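Transcriptional regulator, TetR family (Thermus thermophilus, PDB 3VPR) represses transcription, probably by binding DNA control sites through a helix-turn-helix motif. Local coordinates at residues Leu107-Glu110 / Asn111-Lys114; Leu155-Met158 / Ile159-Phe162. All coordinates share one frame; numbering follows the deposited sequence.

How the contacts relate
Both contacts are local, each confined to about two turns at one end of a helix in the TetR-like C-terminal region of this all-helical protein. Contact 1 comes first along the chain, at the start of helix 109-135, with 107-108 as the approach to it; contact 2 follows at the far end of helix 144-161, the next helix in the sequence. Their centres are about 24 Å apart and their nearest atoms about 14 Å apart, so they do not touch. Contact 1 joins helix 109-135 to helix 47-70 at the surface, while contact 2, nearer the centre of the chain, joins helix 144-161 to helices 75-92 and 170-183 and also reaches the second subunit.

Contact 1: residues Leu107-Glu110 / Asn111-Lys114; sequences LSPE and NRLK
S108 and N111 meet at the first turn of helix 109-135, where S108 is the N-cap. The hydroxyl OG of S108 lies 3.0 Å from ND2 of N111, at an angle too poor for a hydrogen bond; the amide nitrogen instead donates to OE2 of E48, on helix 47-70. The same carboxylate oxygen takes the backbone N of S108, so E48 ties the N-cap and the third helical residue to the neighbouring helix.

The tight side is lined by buried L107, just ahead of the cap. Its CB comes within 4.1 Å of CB of N111, and its CD1 approaches CA of R112 at 3.9 Å. With CG anti to the carbonyl carbon (chi1 -66°), the branch is turned toward the helical turn, and L107 also packs on E48 and Y52. Backbone bonds close the turn beside it: N of R112 reaches O of S108 at 2.9 Å in a nearly straight bond (170°), N of L113 bonds to O of P109, and N of K114 to O of E110.

On the solvent side, E110, L113 and K114 are exposed and the contact is looser. E110 extends outward, and its OE2 stays 5.5 Å from NZ of K114, so this opposite-charge pair makes no salt bridge. The guanidinium of R112, carried back by a bend at chi3 (-37°), brings NH2 to 3.2 Å from O of L107, an approach without hydrogen-bond geometry.

P109, at the first helical position, has no backbone N-H to leave unpaired. The E48 carboxylate, placed at the N-terminal end of the helix and gripped by two N-H donors, would probably be favoured in its charged form by the helix dipole.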
ATOM      1  N   LEU A 107      -5.201   4.689  17.154  1.00 30.48           N
ATOM      2  CA  LEU A 107      -5.553   6.032  17.609  1.00 41.71           C
ATOM      3  C   LEU A 107      -6.972   6.113  18.156  1.00 46.76           C
ATOM      4  O   LEU A 107      -7.824   5.289  17.816  1.00 44.70           O
ATOM      5  CB  LEU A 107      -5.426   7.032  16.464  1.00 38.64           C
ATOM      6  CG  LEU A 107      -4.027   7.287  15.906  1.00 42.19           C
ATOM      7  CD1 LEU A 107      -4.144   8.199  14.705  1.00 30.52           C
ATOM      8  CD2 LEU A 107      -3.137   7.906  16.975  1.00 35.93           C
ATOM      9  N   SER A 108      -7.223   7.109  19.004  1.00 43.76           N
ATOM     10  CA  SER A 108      -8.559   7.314  19.540  1.00 45.23           C
ATOM     11  C   SER A 108      -9.319   7.928  18.366  1.00 42.48           C
ATOM     12  O   SER A 108      -8.708   8.528  17.486  1.00 39.67           O
ATOM     13  CB  SER A 108      -8.531   8.282  20.725  1.00 43.30           C
ATOM     14  OG  SER A 108      -7.936   9.519  20.362  1.00 58.34           O
ATOM     15  N   PRO A 109     -10.655   7.777  18.331  1.00 46.35           N
ATOM     16  CA  PRO A 109     -11.454   8.333  17.231  1.00 41.22           C
ATOM     17  C   PRO A 109     -11.144   9.787  16.867  1.00 34.27           C
ATOM     18  O   PRO A 109     -10.925  10.107  15.701  1.00 31.02           O
ATOM     19  CB  PRO A 109     -12.892   8.141  17.714  1.00 37.34           C
ATOM     20  CG  PRO A 109     -12.804   6.880  18.503  1.00 40.42           C
ATOM     21  CD  PRO A 109     -11.515   7.073  19.300  1.00 38.76           C
ATOM     22  N   GLU A 110     -11.110  10.676  17.849  1.00 33.50           N
ATOM     23  CA  GLU A 110     -10.836  12.067  17.514  1.00 43.83           C
ATOM     24  C   GLU A 110      -9.429  12.280  16.961  1.00 47.50           C
ATOM     25  O   GLU A 110      -9.227  13.143  16.101  1.00 37.98           O
ATOM     26  CB  GLU A 110     -11.084  12.993  18.712  1.00 49.31           C
ATOM     27  CG  GLU A 110     -10.737  14.458  18.420  1.00 57.79           C
ATOM     28  CD  GLU A 110     -11.473  15.449  19.312  1.00 66.51           C
ATOM     29  OE1 GLU A 110     -11.482  15.263  20.552  1.00 63.46           O
ATOM     30  OE2 GLU A 110     -12.035  16.427  18.768  1.00 65.13           O
ATOM     31  N   ASN A 111      -8.452  11.507  17.438  1.00 43.40           N
ATOM     32  CA  ASN A 111      -7.097  11.671  16.911  1.00 44.21           C
ATOM     33  C   ASN A 111      -7.074  11.161  15.488  1.00 33.61           C
ATOM     34  O   ASN A 111      -6.522  11.804  14.606  1.00 39.77           O
ATOM     35  CB  ASN A 111      -6.065  10.901  17.735  1.00 37.89           C
ATOM     36  CG  ASN A 111      -5.722  11.597  19.031  1.00 43.49           C
ATOM     37  OD1 ASN A 111      -5.896  12.808  19.168  1.00 45.85           O
ATOM     38  ND2 ASN A 111      -5.217  10.838  19.987  1.00 40.93           N
ATOM     39  N   ARG A 112      -7.700  10.010  15.267  1.00 34.81           N
ATOM     40  CA  ARG A 112      -7.739   9.415  13.938  1.00 28.96           C
ATOM     41  C   ARG A 112      -8.382  10.412  12.994  1.00 39.59           C
ATOM     42  O   ARG A 112      -8.068  10.448  11.811  1.00 41.07           O
ATOM     43  CB  ARG A 112      -8.571   8.129  13.945  1.00 31.74           C
ATOM     44  CG  ARG A 112      -8.356   7.230  12.739  1.00 42.91           C
ATOM     45  CD  ARG A 112      -9.542   6.315  12.527  1.00 50.04           C
ATOM     46  NE  ARG A 112     -10.097   5.864  13.798  1.00 61.15           N
ATOM     47  CZ  ARG A 112      -9.540   4.941  14.566  1.00 56.17           C
ATOM     48  NH1 ARG A 112      -8.411   4.365  14.186  1.00 71.55           N
ATOM     49  NH2 ARG A 112     -10.102   4.609  15.719  1.00 59.03           N
ATOM     50  N   LEU A 113      -9.286  11.220  13.541  1.00 42.30           N
ATOM     51  CA  LEU A 113     -10.018  12.223  12.779  1.00 41.82           C
ATOM     52  C   LEU A 113      -9.138  13.319  12.227  1.00 33.86           C
ATOM     53  O   LEU A 113      -9.202  13.621  11.040  1.00 38.77           O
ATOM     54  CB  LEU A 113     -11.123  12.851  13.646  1.00 44.01           C
ATOM     55  CG  LEU A 113     -12.053  13.890  13.014  1.00 45.59           C
ATOM     56  CD1 LEU A 113     -13.215  14.171  13.969  1.00 45.88           C
ATOM     57  CD2 LEU A 113     -11.298  15.171  12.718  1.00 48.00           C
ATOM     58  N   LYS A 114      -8.336  13.941  13.085  1.00 37.02           N
ATOM     59  CA  LYS A 114      -7.471  15.018  12.628  1.00 40.92           C
ATOM     60  C   LYS A 114      -6.392  14.471  11.701  1.00 43.03           C
ATOM     61  O   LYS A 114      -5.886  15.185  10.836  1.00 44.85           O
ATOM     62  CB  LYS A 114      -6.830  15.745  13.816  1.00 47.62           C
ATOM     63  CG  LYS A 114      -7.839  16.316  14.801  1.00 58.67           C
ATOM     64  CD  LYS A 114      -7.168  17.152  15.879  1.00 62.17           C
ATOM     65  CE  LYS A 114      -7.175  18.626  15.520  1.00 77.09           C
ATOM     66  NZ  LYS A 114      -8.568  19.169  15.485  1.00 75.38           N
TER

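Contact 2: residues Leu155-Met158 / Ile159-Phe162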
ATOM      1  N   LEU A 155       3.140   6.477  -4.820  1.00 34.27           N
ATOM      2  CA  LEU A 155       3.949   7.098  -3.782  1.00 33.46           C
ATOM      3  C   LEU A 155       3.850   6.374  -2.431  1.00 40.16           C
ATOM      4  O   LEU A 155       4.876   6.032  -1.843  1.00 39.49           O
ATOM      5  CB  LEU A 155       3.546   8.567  -3.621  1.00 35.18           C
ATOM      6  CG  LEU A 155       3.601   9.426  -4.893  1.00 33.97           C
ATOM      7  CD1 LEU A 155       2.843  10.713  -4.659  1.00 33.46           C
ATOM      8  CD2 LEU A 155       5.054   9.711  -5.291  1.00 31.60           C
ATOM      9  N   ASN A 156       2.631   6.120  -1.948  1.00 34.50           N
ATOM     10  CA  ASN A 156       2.470   5.457  -0.647  1.00 38.68           C
ATOM     11  C   ASN A 156       2.884   3.990  -0.604  1.00 43.17           C
ATOM     12  O   ASN A 156       3.406   3.536   0.410  1.00 44.02           O
ATOM     13  CB  ASN A 156       1.034   5.604  -0.126  1.00 38.75           C
ATOM     14  CG  ASN A 156       0.673   7.049   0.181  1.00 46.25           C
ATOM     15  OD1 ASN A 156       1.557   7.872   0.393  1.00 39.58           O
ATOM     16  ND2 ASN A 156      -0.628   7.360   0.212  1.00 32.16           N
ATOM     17  N   TRP A 157       2.663   3.243  -1.683  1.00 31.04           N
ATOM     18  CA  TRP A 157       3.073   1.841  -1.686  1.00 41.01           C
ATOM     19  C   TRP A 157       4.581   1.743  -1.462  1.00 40.89           C
ATOM     20  O   TRP A 157       5.070   0.712  -1.013  1.00 57.71           O
ATOM     21  CB  TRP A 157       2.710   1.157  -3.004  1.00 38.26           C
ATOM     22  CG  TRP A 157       2.904  -0.352  -2.997  1.00 54.53           C
ATOM     23  CD1 TRP A 157       3.656  -1.094  -3.874  1.00 46.91           C
ATOM     24  CD2 TRP A 157       2.273  -1.295  -2.121  1.00 50.97           C
ATOM     25  NE1 TRP A 157       3.526  -2.434  -3.598  1.00 50.01           N
ATOM     26  CE2 TRP A 157       2.686  -2.585  -2.528  1.00 49.37           C
ATOM     27  CE3 TRP A 157       1.399  -1.176  -1.033  1.00 61.74           C
ATOM     28  CZ2 TRP A 157       2.248  -3.749  -1.886  1.00 58.18           C
ATOM     29  CZ3 TRP A 157       0.962  -2.336  -0.392  1.00 62.93           C
ATOM     30  CH2 TRP A 157       1.391  -3.605  -0.822  1.00 64.15           C
HETATM   31  N   MSE A 158       5.319   2.810  -1.763  1.00 42.52           N
HETATM   32  CA  MSE A 158       6.771   2.819  -1.553  1.00 47.68           C
HETATM   33  C   MSE A 158       7.130   2.476  -0.099  1.00 50.19           C
HETATM   34  O   MSE A 158       8.213   1.949   0.180  1.00 51.26           O
HETATM   35  CB  MSE A 158       7.367   4.189  -1.898  1.00 44.70           C
HETATM   36  CG  MSE A 158       7.617   4.449  -3.381  1.00 58.11           C
HETATM   37 SE   MSE A 158       8.445   6.204  -3.707  1.00 67.62          SE
HETATM   38  CE  MSE A 158      10.250   5.781  -3.167  1.00 54.82           C
ATOM     39  N   ILE A 159       6.218   2.791   0.818  1.00 47.19           N
ATOM     40  CA  ILE A 159       6.404   2.520   2.244  1.00 54.20           C
ATOM     41  C   ILE A 159       6.620   1.026   2.505  1.00 60.43           C
ATOM     42  O   ILE A 159       7.102   0.638   3.568  1.00 62.42           O
ATOM     43  CB  ILE A 159       5.165   3.005   3.066  1.00 61.69           C
ATOM     44  CG1 ILE A 159       5.012   4.528   2.925  1.00 55.84           C
ATOM     45  CG2 ILE A 159       5.308   2.614   4.545  1.00 53.80           C
ATOM     46  CD1 ILE A 159       3.687   5.082   3.456  1.00 54.15           C
ATOM     47  N   ARG A 160       6.280   0.194   1.525  1.00 60.07           N
ATOM     48  CA  ARG A 160       6.418  -1.250   1.665  1.00 63.95           C
ATOM     49  C   ARG A 160       7.618  -1.860   0.955  1.00 67.58           C
ATOM     50  O   ARG A 160       8.097  -2.921   1.356  1.00 67.11           O
ATOM     51  CB  ARG A 160       5.147  -1.947   1.172  1.00 69.11           C
ATOM     52  CG  ARG A 160       3.979  -1.880   2.142  1.00 75.94           C
ATOM     53  CD  ARG A 160       4.298  -2.650   3.415  1.00 86.03           C
ATOM     54  NE  ARG A 160       3.129  -2.840   4.270  1.00 85.60           N
ATOM     55  CZ  ARG A 160       2.015  -3.463   3.896  1.00 85.12           C
ATOM     56  NH1 ARG A 160       1.896  -3.962   2.669  1.00 82.42           N
ATOM     57  NH2 ARG A 160       1.019  -3.602   4.760  1.00 86.95           N
ATOM     58  N   TRP A 161       8.106  -1.208  -0.093  1.00 63.25           N
ATOM     59  CA  TRP A 161       9.239  -1.759  -0.825  1.00 66.68           C
ATOM     60  C   TRP A 161      10.496  -0.898  -0.865  1.00 70.51           C
ATOM     61  O   TRP A 161      11.569  -1.399  -1.202  1.00 68.93           O
ATOM     62  CB  TRP A 161       8.838  -2.102  -2.263  1.00 59.43           C
ATOM     63  CG  TRP A 161       8.454  -0.912  -3.120  1.00 63.43           C
ATOM     64  CD1 TRP A 161       7.202  -0.393  -3.290  1.00 46.89           C
ATOM     65  CD2 TRP A 161       9.331  -0.123  -3.942  1.00 54.05           C
ATOM     66  NE1 TRP A 161       7.244   0.661  -4.168  1.00 58.40           N
ATOM     67  CE2 TRP A 161       8.537   0.850  -4.582  1.00 52.91           C
ATOM     68  CE3 TRP A 161      10.709  -0.144  -4.198  1.00 53.45           C
ATOM     69  CZ2 TRP A 161       9.076   1.792  -5.469  1.00 57.34           C
ATOM     70  CZ3 TRP A 161      11.244   0.793  -5.083  1.00 49.68           C
ATOM     71  CH2 TRP A 161      10.428   1.748  -5.705  1.00 45.98           C
ATOM     72  N   PHE A 162      10.383   0.386  -0.533  1.00 66.33           N
ATOM     73  CA  PHE A 162      11.566   1.237  -0.575  1.00 66.39           C
ATOM     74  C   PHE A 162      12.523   0.937   0.558  1.00 66.47           C
ATOM     75  O   PHE A 162      12.148   0.964   1.733  1.00 66.59           O
ATOM     76  CB  PHE A 162      11.210   2.721  -0.516  1.00 71.54           C
ATOM     77  CG  PHE A 162      12.409   3.624  -0.649  1.00 61.71           C
ATOM     78  CD1 PHE A 162      13.050   3.770  -1.874  1.00 59.33           C
ATOM     79  CD2 PHE A 162      12.910   4.308   0.454  1.00 54.77           C
ATOM     80  CE1 PHE A 162      14.174   4.588  -2.003  1.00 55.53           C
ATOM     81  CE2 PHE A 162      14.035   5.127   0.336  1.00 57.38           C
ATOM     82  CZ  PHE A 162      14.668   5.268  -0.899  1.00 39.90           C
TER
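W157 is overlapped by R160, whose aliphatic chain runs across the indole. CG of R160 stands 4.2 Å from the centroid of the six-membered ring, 21° off its normal, a CH-pi contact over one face. The bend at chi2 then takes the guanidinium past the ring, with NH1 3.5 Å from CH2 of W157. Toward its pyrrole end, CD1 of W157 meets CD1 of W161 at 3.7 Å, the two five-membered rings inclined at 51°.

M158, a selenomethionine, lies between W161 and F162, touching both. Its CG meets CZ2 of W161 at 3.7 Å, while the bent tail lays CE against CD1 of F162. W161 reaches M158 because its CG sits between the backbone N and carbonyl carbon (chi1 65°), folding the indole back over the preceding turn. N of I159 and N of R160 reach only three residues back, to O of N156 and O of W157, so the helix is kinked and weakly bonded as it ends. N of F162 then closes the last turn on O of M158 at 2.8 Å, in the carbonyl plane, beside a weak bond from N of W161.

The second subunit also reaches this end: W157 packs on its R160, NH2 of R160 lies near the like-charged NH2 of that same residue, and W161 makes a cation-pi contact with its R149. Within the chain, helix 75-92 lies against L155 and I159, with H86 making a weak bond to OD1 of N156, while helix 170-183 packs on M158, W161 and F162.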